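Local coordinates for protein endo-beta-mannanase (Opitutaceae bacterium TAV5, PDB 7BOB) that probably removes mannose units from the ends of beta-1,4-mannan chains, as an exo-beta-1,4-mannosidase of glycoside hydrolase family 5 that assembles as a homotrimer, at residues 251-256 against 567-572; 260-265 against 415-420. One frame throughout, in Å; residues are numbered along the deposited sequence.

Interaction 1. Residues 251-256 against 567-572; sequences QGSGLA and PDRQTQ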
loop_
_atom_site.group_PDB
_atom_site.type_symbol
_atom_site.label_atom_id
_atom_site.label_comp_id
_atom_site.label_asym_id
_atom_site.label_seq_id
_atom_site.Cartn_x
_atom_site.Cartn_y
_atom_site.Cartn_z
ATOM N N GLN A 251 -9.635 -14.782 11.374
ATOM C CA GLN A 251 -10.495 -14.157 12.376
ATOM C C GLN A 251 -11.398 -15.211 13.021
ATOM O O GLN A 251 -12.397 -15.635 12.432
ATOM C CB GLN A 251 -11.310 -13.052 11.716
ATOM C CG GLN A 251 -11.784 -11.981 12.647
ATOM C CD GLN A 251 -10.885 -10.790 12.618
ATOM O OE1 GLN A 251 -9.792 -10.839 12.031
ATOM N NE2 GLN A 251 -11.311 -9.704 13.267
ATOM N N GLY A 252 -11.051 -15.647 14.234
ATOM C CA GLY A 252 -11.936 -16.499 15.001
ATOM C C GLY A 252 -13.042 -15.703 15.671
ATOM O O GLY A 252 -13.153 -14.490 15.523
ATOM N N SER A 253 -13.863 -16.402 16.451
ATOM C CA SER A 253 -15.033 -15.792 17.073
ATOM C C SER A 253 -14.956 -15.698 18.590
ATOM O O SER A 253 -15.921 -15.243 19.214
ATOM C CB SER A 253 -16.309 -16.527 16.652
ATOM O OG SER A 253 -16.348 -16.651 15.237
ATOM N N GLY A 254 -13.830 -16.068 19.194
ATOM C CA GLY A 254 -13.642 -15.805 20.611
ATOM C C GLY A 254 -13.482 -17.025 21.495
ATOM O O GLY A 254 -13.097 -18.102 21.031
ATOM N N LEU A 255 -13.784 -16.856 22.781
ATOM C CA LEU A 255 -13.399 -17.846 23.783
ATOM C C LEU A 255 -14.036 -19.208 23.511
ATOM O O LEU A 255 -13.391 -20.250 23.688
ATOM C CB LEU A 255 -13.786 -17.349 25.165
ATOM C CG LEU A 255 -12.991 -16.133 25.611
ATOM C CD1 LEU A 255 -13.700 -15.434 26.757
ATOM C CD2 LEU A 255 -11.578 -16.541 25.978
ATOM N N ALA A 256 -15.289 -19.221 23.055
ATOM C CA ALA A 256 -15.997 -20.480 22.801
ATOM C C ALA A 256 -15.699 -21.083 21.431
ATOM O O ALA A 256 -16.120 -22.217 21.173
ATOM C CB ALA A 256 -17.512 -20.273 22.930
ATOM N N PRO A 567 -17.354 -15.247 5.454
ATOM C CA PRO A 567 -18.639 -14.791 6.012
ATOM C C PRO A 567 -19.705 -15.872 6.082
ATOM O O PRO A 567 -20.644 -15.730 6.875
ATOM C CB PRO A 567 -19.051 -13.656 5.065
ATOM C CG PRO A 567 -17.756 -13.141 4.554
ATOM C CD PRO A 567 -16.948 -14.393 4.324
ATOM N N ASP A 568 -19.602 -16.939 5.287
ATOM C CA ASP A 568 -20.523 -18.066 5.367
ATOM C C ASP A 568 -19.947 -19.221 6.188
ATOM O O ASP A 568 -20.374 -20.372 6.037
ATOM C CB ASP A 568 -20.911 -18.524 3.957
ATOM C CG ASP A 568 -21.770 -17.487 3.219
ATOM O OD1 ASP A 568 -22.852 -17.133 3.741
ATOM O OD2 ASP A 568 -21.361 -17.010 2.130
ATOM N N ARG A 569 -19.005 -18.917 7.080
ATOM C CA ARG A 569 -18.306 -19.938 7.858
ATOM C C ARG A 569 -19.261 -20.897 8.579
ATOM O O ARG A 569 -19.043 -22.121 8.593
ATOM C CB ARG A 569 -17.399 -19.230 8.865
ATOM C CG ARG A 569 -16.500 -20.136 9.625
ATOM C CD ARG A 569 -15.907 -19.474 10.873
ATOM N NE ARG A 569 -15.515 -20.544 11.780
ATOM C CZ ARG A 569 -15.135 -20.408 13.045
ATOM N NH1 ARG A 569 -15.058 -19.211 13.620
ATOM N NH2 ARG A 569 -14.826 -21.503 13.734
ATOM N N GLN A 570 -20.300 -20.349 9.220
ATOM C CA GLN A 570 -21.220 -21.149 10.024
ATOM C C GLN A 570 -21.730 -22.358 9.256
ATOM O O GLN A 570 -21.626 -23.500 9.719
ATOM C CB GLN A 570 -22.394 -20.283 10.476
ATOM C CG GLN A 570 -22.202 -19.623 11.823
ATOM C CD GLN A 570 -23.453 -19.692 12.670
ATOM O OE1 GLN A 570 -24.244 -18.747 12.714
ATOM N NE2 GLN A 570 -23.655 -20.827 13.335
ATOM N N THR A 571 -22.279 -22.123 8.064
ATOM C CA THR A 571 -22.919 -23.189 7.312
ATOM C C THR A 571 -21.949 -23.997 6.452
ATOM O O THR A 571 -22.279 -25.130 6.088
ATOM C CB THR A 571 -24.031 -22.601 6.441
ATOM O OG1 THR A 571 -23.474 -21.584 5.612
ATOM C CG2 THR A 571 -25.099 -21.956 7.310
ATOM N N GLN A 572 -20.750 -23.475 6.151
ATOM C CA GLN A 572 -19.827 -24.168 5.251
ATOM C C GLN A 572 -18.747 -24.982 5.957
ATOM O O GLN A 572 -18.156 -25.878 5.335
ATOM C CB GLN A 572 -19.151 -23.162 4.317
ATOM C CG GLN A 572 -20.117 -22.471 3.352
ATOM C CD GLN A 572 -20.510 -23.361 2.199
ATOM O OE1 GLN A 572 -21.585 -23.962 2.199
ATOM N NE2 GLN A 572 -19.632 -23.457 1.204
HETATM O O HOH W 1 -15.146 -16.366 12.954
#
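R569, in the first turn of helix 569-583, reaches S253 and G252 in the loop that leads from barrel strand 237-241 to helix 258-272. From CB the chain leaves with CG anti to the backbone N (chi1 -173°) and stays extended through CD to NE, carrying the guanidinium most of the way across the 10.2 Å between the CA atoms of G252 and R569. NE is turned to E573, one helical turn on, in a salt bridge. NH1 does the touching: it passes 4.4 Å from G252 CA and comes within 3.3 Å of S253 OG, where the angle is too poor for a hydrogen bond. A water joins the two groups instead. It lies in the guanidinium plane at its edge, accepts from R569 NH1 at 2.9 Å, donates to Q251 O at 2.9 Å and is hydrogen-bonded to S253 OG at 2.6 Å. D257 supplies the strongest partner of NH1, a salt bridge through OD2, and that oxygen also accepts from S253 N. NH2 is also hydrogen-bonded, to a residue flanking the segments. The neighbourhood extends beyond the chain, since S253 packs on A497 of the second subunit. Only 77 Å² is buried between the segments. With no direct hydrogen bond across them, the link between the segments is water-mediated, while the charge of R569 is met by D257 and E573 just outside them.

Interaction 2. Residues 260-265 against 415-420; sequences TRSLLP and LAHHLL
The backbones approach most closely at S262 and H418, whose CA atoms are 6.2 Å apart, where helix 258-272 runs past helix 406-422; the first of these is kinked at P265, whose nitrogen has no bond to the preceding turn. The small S262 faces the other helix here, consistent with so close an approach. Its OG lies between the backbone N and the carbonyl carbon (chi1 71°), is hydrogen-bonded to L259 O one turn back, and rests 3.7 Å from H418 CB. The H417 ring approaches S262 obliquely, CE1 standing 3.8 Å from S262 O and ND1 4.1 Å from S262 CB. No hydrogen bond passes directly between the segments. A water bridges them: it donates to S262 OG at 2.7 Å and lies in the H417 ring plane, at its edge, 2.9 Å from ND1.

Helix 258-272 belongs to the eight-stranded (beta/alpha)8 barrel expected of family 5, whereas helix 406-422 is the crossover of a beta-alpha-beta unit between strands 385-389 and 427-431 of the C-terminal alpha/beta domain. The contact is therefore a buried interdomain seam, and its 137 Å² comes chiefly from S262 and H417. With CG anti to its backbone N (chi1 176°), H417 projects across this seam; NE2 is hydrogen-bonded with K269 NZ, presumably as the acceptor, and the ring meets F266 at an interplanar angle of about 55°. An alanine here is likely to leave K269 NZ and the bridging water without their imidazole partner and open a gap beside S262. H418 directs NE2 differently, to OE2 of E573 on helix 569-583.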
loop_
_atom_site.group_PDB
_atom_site.type_symbol
_atom_site.label_atom_id
_atom_site.label_comp_id
_atom_site.label_asym_id
_atom_site.label_seq_id
_atom_site.Cartn_x
_atom_site.Cartn_y
_atom_site.Cartn_z
ATOM N N THR A 260 -10.550 -20.169 17.349
ATOM C CA THR A 260 -9.787 -19.352 18.285
ATOM C C THR A 260 -8.980 -20.227 19.247
ATOM O O THR A 260 -7.779 -19.999 19.448
ATOM C CB THR A 260 -10.716 -18.431 19.080
ATOM O OG1 THR A 260 -11.448 -17.576 18.195
ATOM C CG2 THR A 260 -9.915 -17.571 20.072
ATOM N N ARG A 261 -9.624 -21.254 19.827
ATOM C CA ARG A 261 -8.926 -22.148 20.759
ATOM C C ARG A 261 -7.786 -22.901 20.094
ATOM O O ARG A 261 -6.839 -23.288 20.775
ATOM C CB ARG A 261 -9.878 -23.178 21.383
ATOM C CG ARG A 261 -10.961 -22.579 22.260
ATOM C CD ARG A 261 -12.049 -23.600 22.533
ATOM N NE ARG A 261 -13.032 -23.110 23.495
ATOM C CZ ARG A 261 -13.821 -23.893 24.230
ATOM N NH1 ARG A 261 -13.755 -25.220 24.107
ATOM N NH2 ARG A 261 -14.687 -23.343 25.077
ATOM N N SER A 262 -7.833 -23.110 18.783
ATOM C CA SER A 262 -6.715 -23.834 18.197
ATOM C C SER A 262 -5.499 -22.947 17.903
ATOM O O SER A 262 -4.445 -23.476 17.532
ATOM C CB SER A 262 -7.170 -24.523 16.915
ATOM O OG SER A 262 -7.391 -23.557 15.886
ATOM N N LEU A 263 -5.605 -21.626 18.054
ATOM C CA LEU A 263 -4.526 -20.746 17.600
ATOM C C LEU A 263 -3.256 -20.938 18.426
ATOM O O LEU A 263 -2.178 -21.226 17.887
ATOM C CB LEU A 263 -4.981 -19.290 17.672
ATOM C CG LEU A 263 -6.078 -18.902 16.691
ATOM C CD1 LEU A 263 -6.711 -17.584 17.159
ATOM C CD2 LEU A 263 -5.478 -18.773 15.295
ATOM N N LEU A 264 -3.360 -20.767 19.738
ATOM C CA LEU A 264 -2.160 -20.849 20.573
ATOM C C LEU A 264 -1.496 -22.227 20.489
ATOM O O LEU A 264 -0.278 -22.284 20.237
ATOM C CB LEU A 264 -2.533 -20.421 21.995
ATOM C CG LEU A 264 -1.450 -20.054 23.007
ATOM C CD1 LEU A 264 -0.451 -19.117 22.385
ATOM C CD2 LEU A 264 -2.082 -19.426 24.260
ATOM N N PRO A 265 -2.215 -23.355 20.585
ATOM C CA PRO A 265 -1.534 -24.650 20.377
ATOM C C PRO A 265 -0.877 -24.768 19.019
ATOM O O PRO A 265 0.196 -25.375 18.904
ATOM C CB PRO A 265 -2.663 -25.684 20.536
ATOM C CG PRO A 265 -3.686 -24.988 21.369
ATOM C CD PRO A 265 -3.631 -23.543 20.953
ATOM N N LEU A 415 -5.954 -22.543 9.250
ATOM C CA LEU A 415 -7.263 -23.067 8.883
ATOM C C LEU A 415 -7.203 -24.563 8.641
ATOM O O LEU A 415 -8.083 -25.308 9.089
ATOM C CB LEU A 415 -7.787 -22.355 7.629
ATOM C CG LEU A 415 -9.172 -22.842 7.217
ATOM C CD1 LEU A 415 -10.219 -22.369 8.210
ATOM C CD2 LEU A 415 -9.508 -22.373 5.822
ATOM N N ALA A 416 -6.191 -25.023 7.901
ATOM C CA ALA A 416 -6.043 -26.459 7.706
ATOM C C ALA A 416 -5.894 -27.166 9.048
ATOM O O ALA A 416 -6.521 -28.204 9.281
ATOM C CB ALA A 416 -4.848 -26.752 6.804
ATOM N N HIS A 417 -5.092 -26.588 9.955
ATOM C CA HIS A 417 -4.886 -27.169 11.278
ATOM C C HIS A 417 -6.201 -27.293 12.032
ATOM O O HIS A 417 -6.483 -28.333 12.639
ATOM C CB HIS A 417 -3.898 -26.311 12.067
ATOM C CG HIS A 417 -3.684 -26.766 13.476
ATOM N ND1 HIS A 417 -4.276 -26.145 14.556
ATOM C CD2 HIS A 417 -2.923 -27.764 13.986
ATOM C CE1 HIS A 417 -3.889 -26.738 15.670
ATOM N NE2 HIS A 417 -3.074 -27.730 15.350
ATOM N N HIS A 418 -7.031 -26.248 11.987
ATOM C CA HIS A 418 -8.305 -26.287 12.700
ATOM C C HIS A 418 -9.281 -27.268 12.049
ATOM O O HIS A 418 -9.979 -28.019 12.747
ATOM C CB HIS A 418 -8.914 -24.890 12.760
ATOM C CG HIS A 418 -10.397 -24.885 12.966
ATOM N ND1 HIS A 418 -10.991 -25.299 14.144
ATOM C CD2 HIS A 418 -11.410 -24.527 12.139
ATOM C CE1 HIS A 418 -12.304 -25.188 14.035
ATOM N NE2 HIS A 418 -12.582 -24.712 12.831
ATOM N N LEU A 419 -9.340 -27.279 10.714
ATOM C CA LEU A 419 -10.309 -28.126 10.032
ATOM C C LEU A 419 -9.923 -29.593 10.140
ATOM O O LEU A 419 -10.802 -30.454 10.230
ATOM C CB LEU A 419 -10.449 -27.712 8.561
ATOM C CG LEU A 419 -10.992 -26.305 8.257
ATOM C CD1 LEU A 419 -10.917 -25.983 6.747
ATOM C CD2 LEU A 419 -12.418 -26.101 8.778
ATOM N N LEU A 420 -8.623 -29.899 10.137
ATOM C CA LEU A 420 -8.198 -31.279 10.338
ATOM C C LEU A 420 -8.526 -31.764 11.750
ATOM O O LEU A 420 -8.938 -32.917 11.932
ATOM C CB LEU A 420 -6.707 -31.406 10.048
ATOM C CG LEU A 420 -6.347 -31.337 8.575
ATOM C CD1 LEU A 420 -4.906 -30.875 8.374
ATOM C CD2 LEU A 420 -6.600 -32.708 7.924
HETATM O O HOH W 2 -5.634 -23.629 13.865
#

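Overall arrangement
Both interactions join the catalytic barrel to the C-terminal domain, with centres 12 Å apart on the same side of the chain's centre. Along the sequence 251-256 and 260-265 come first, then 415-420 and 567-572, which nests interaction 2 inside the loop closed by interaction 1. On the barrel side they are directly coupled: R261 NE bonds to L255 O and T260 OG1 to G254 N, tying the start of helix 258-272 to its preceding loop. On the other side E573 joins them, one carboxylate oxygen taking R569 NE and the other H418 NE2. The seam thus runs from a buried helix pair to a loop contacting the second subunit, consistent with domain packing and trimer assembly sharing this region.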